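Local coordinates for protein diguanylate cyclase (Marinobacter aquaeolei VT8, PDB 3IGN) that probably makes cyclic di-GMP from two molecules of GTP through its GGDEF domain, the part present here, which also binds the cyclic dinucleotide, at residues Phe45-Phe50 / Glu89-Ile94. Numbering follows the deposited sequence.
Sequences FDIDHF and EEFGII
Strands 45-47 and 90-94 pair antiparallel: F45 and F91 exchange two backbone hydrogen bonds, F91 N to F45 O at 2.7 Å and F45 N to F91 O at 2.8 Å. A third, from I47 N to E89 O at 3.3 Å, continues the pairing past the start of strand 90-94; E89, E90 and F91 belong to the GGEEF signature motif. On one face of the sheet, F91 CB sits over the F45 ring, 3.6 Å from its centroid, a CH-pi contact. The rings are nearly parallel (15°) but slid apart. F45 CG stands between its backbone N and carbonyl carbon (chi1 67°), which turns the ring across to F91. I93 CD1 lies 3.7 Å from F45 CE2, and I47 CD1 meets the edge of the F91 ring. With an alanine at F45, F91 CB would probably lose the ring face it rests on and I93 CD1 its neighbour, opening a gap on this face. On the other face, the side chains of D46 and E90 run side by side; K159 forms a salt bridge with D46 and probably offsets their like charges. E89 CB packs over the F50 ring, and a water links E89 OE2 to I47 O. Both strands are central in the sheet, between strands 82-85 and 130-136, with helix 59-74 against F45, I47 and F50.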
loop_
_atom_site.group_PDB
_atom_site.type_symbol
_atom_site.label_atom_id
_atom_site.label_comp_id
_atom_site.label_asym_id
_atom_site.label_seq_id
_atom_site.Cartn_x
_atom_site.Cartn_y
_atom_site.Cartn_z
ATOM N N PHE A 45 0.392 0.994 -3.069
ATOM C CA PHE A 45 0.857 -0.141 -3.850
ATOM C C PHE A 45 -0.278 -1.003 -4.369
ATOM O O PHE A 45 -1.374 -1.022 -3.804
ATOM C CB PHE A 45 1.904 -0.960 -3.068
ATOM C CG PHE A 45 1.380 -1.681 -1.847
ATOM C CD1 PHE A 45 1.046 -3.034 -1.917
ATOM C CD2 PHE A 45 1.308 -1.039 -0.612
ATOM C CE1 PHE A 45 0.654 -3.741 -0.777
ATOM C CE2 PHE A 45 0.918 -1.734 0.535
ATOM C CZ PHE A 45 0.593 -3.089 0.453
ATOM N N ASP A 46 0.002 -1.679 -5.480
ATOM C CA ASP A 46 -0.958 -2.538 -6.165
ATOM C C ASP A 46 -0.364 -3.915 -6.398
ATOM O O ASP A 46 0.852 -4.076 -6.498
ATOM C CB ASP A 46 -1.298 -1.965 -7.546
ATOM C CG ASP A 46 -2.188 -0.751 -7.484
ATOM O OD1 ASP A 46 -2.406 -0.223 -6.375
ATOM O OD2 ASP A 46 -2.666 -0.320 -8.557
ATOM N N ILE A 47 -1.239 -4.905 -6.507
ATOM C CA ILE A 47 -0.812 -6.264 -6.787
ATOM C C ILE A 47 -0.604 -6.289 -8.299
ATOM O O ILE A 47 -1.471 -5.854 -9.046
ATOM C CB ILE A 47 -1.910 -7.264 -6.405
ATOM C CG1 ILE A 47 -2.065 -7.294 -4.880
ATOM C CG2 ILE A 47 -1.581 -8.641 -6.964
ATOM C CD1 ILE A 47 -3.464 -7.653 -4.415
ATOM N N ASP A 48 0.545 -6.778 -8.747
ATOM C CA ASP A 48 0.836 -6.839 -10.179
ATOM C C ASP A 48 -0.011 -7.875 -10.906
ATOM O O ASP A 48 -0.330 -8.925 -10.348
ATOM C CB ASP A 48 2.314 -7.168 -10.416
ATOM C CG ASP A 48 3.235 -6.033 -10.025
ATOM O OD1 ASP A 48 2.894 -4.877 -10.324
ATOM O OD2 ASP A 48 4.303 -6.303 -9.441
ATOM N N HIS A 49 -0.376 -7.567 -12.149
ATOM C CA HIS A 49 -1.161 -8.478 -12.984
ATOM C C HIS A 49 -2.375 -9.079 -12.278
ATOM O O HIS A 49 -2.686 -10.256 -12.474
ATOM C CB HIS A 49 -0.258 -9.616 -13.461
ATOM C CG HIS A 49 1.044 -9.151 -14.028
ATOM N ND1 HIS A 49 1.126 -8.383 -15.168
ATOM C CD2 HIS A 49 2.317 -9.329 -13.602
ATOM C CE1 HIS A 49 2.392 -8.106 -15.421
ATOM N NE2 HIS A 49 3.136 -8.670 -14.486
ATOM N N PHE A 50 -3.073 -8.281 -11.476
ATOM C CA PHE A 50 -4.223 -8.802 -10.749
ATOM C C PHE A 50 -5.341 -9.353 -11.627
ATOM O O PHE A 50 -5.797 -10.477 -11.411
ATOM C CB PHE A 50 -4.791 -7.745 -9.803
ATOM C CG PHE A 50 -5.754 -8.306 -8.801
ATOM C CD1 PHE A 50 -5.325 -9.233 -7.856
ATOM C CD2 PHE A 50 -7.096 -7.954 -8.833
ATOM C CE1 PHE A 50 -6.223 -9.804 -6.961
ATOM C CE2 PHE A 50 -8.003 -8.522 -7.940
ATOM C CZ PHE A 50 -7.567 -9.447 -7.005
ATOM N N GLU A 89 -7.444 -3.864 -5.679
ATOM C CA GLU A 89 -6.166 -4.500 -5.400
ATOM C C GLU A 89 -5.128 -3.459 -5.006
ATOM O O GLU A 89 -3.930 -3.718 -5.070
ATOM C CB GLU A 89 -5.665 -5.284 -6.605
ATOM C CG GLU A 89 -4.995 -4.451 -7.681
ATOM C CD GLU A 89 -5.934 -4.010 -8.749
ATOM O OE1 GLU A 89 -7.141 -3.899 -8.477
ATOM O OE2 GLU A 89 -5.469 -3.759 -9.875
ATOM N N GLU A 90 -5.600 -2.290 -4.581
ATOM C CA GLU A 90 -4.726 -1.186 -4.161
ATOM C C GLU A 90 -4.693 -1.006 -2.644
ATOM O O GLU A 90 -5.723 -1.047 -1.982
ATOM C CB GLU A 90 -5.184 0.143 -4.776
ATOM C CG GLU A 90 -5.130 0.242 -6.282
ATOM C CD GLU A 90 -4.902 1.674 -6.739
ATOM O OE1 GLU A 90 -5.358 2.597 -6.030
ATOM O OE2 GLU A 90 -4.275 1.878 -7.802
ATOM N N PHE A 91 -3.497 -0.773 -2.109
ATOM C CA PHE A 91 -3.318 -0.581 -0.671
ATOM C C PHE A 91 -2.524 0.693 -0.418
ATOM O O PHE A 91 -1.811 1.168 -1.290
ATOM C CB PHE A 91 -2.546 -1.756 -0.067
ATOM C CG PHE A 91 -3.209 -3.088 -0.254
ATOM C CD1 PHE A 91 -3.915 -3.678 0.789
ATOM C CD2 PHE A 91 -3.109 -3.763 -1.467
ATOM C CE1 PHE A 91 -4.512 -4.931 0.630
ATOM C CE2 PHE A 91 -3.702 -5.010 -1.635
ATOM C CZ PHE A 91 -4.403 -5.596 -0.585
ATOM N N GLY A 92 -2.653 1.237 0.785
ATOM C CA GLY A 92 -1.907 2.432 1.126
ATOM C C GLY A 92 -1.375 2.283 2.537
ATOM O O GLY A 92 -1.950 1.560 3.341
ATOM N N ILE A 93 -0.261 2.941 2.835
ATOM C CA ILE A 93 0.298 2.896 4.183
ATOM C C ILE A 93 0.801 4.287 4.546
ATOM O O ILE A 93 1.440 4.947 3.726
ATOM C CB ILE A 93 1.519 1.950 4.304
ATOM C CG1 ILE A 93 1.296 0.647 3.538
ATOM C CG2 ILE A 93 1.761 1.617 5.767
ATOM C CD1 ILE A 93 2.548 -0.218 3.481
ATOM N N ILE A 94 0.502 4.724 5.765
ATOM C CA ILE A 94 0.977 6.016 6.244
ATOM C C ILE A 94 2.172 5.647 7.102
ATOM O O ILE A 94 2.079 4.778 7.963
ATOM C CB ILE A 94 -0.059 6.734 7.134
ATOM C CG1 ILE A 94 -1.329 7.016 6.337
ATOM C CG2 ILE A 94 0.522 8.056 7.664
ATOM C CD1 ILE A 94 -2.488 7.560 7.181
HETATM O O HOH W 1 -3.002 -4.903 -11.052
#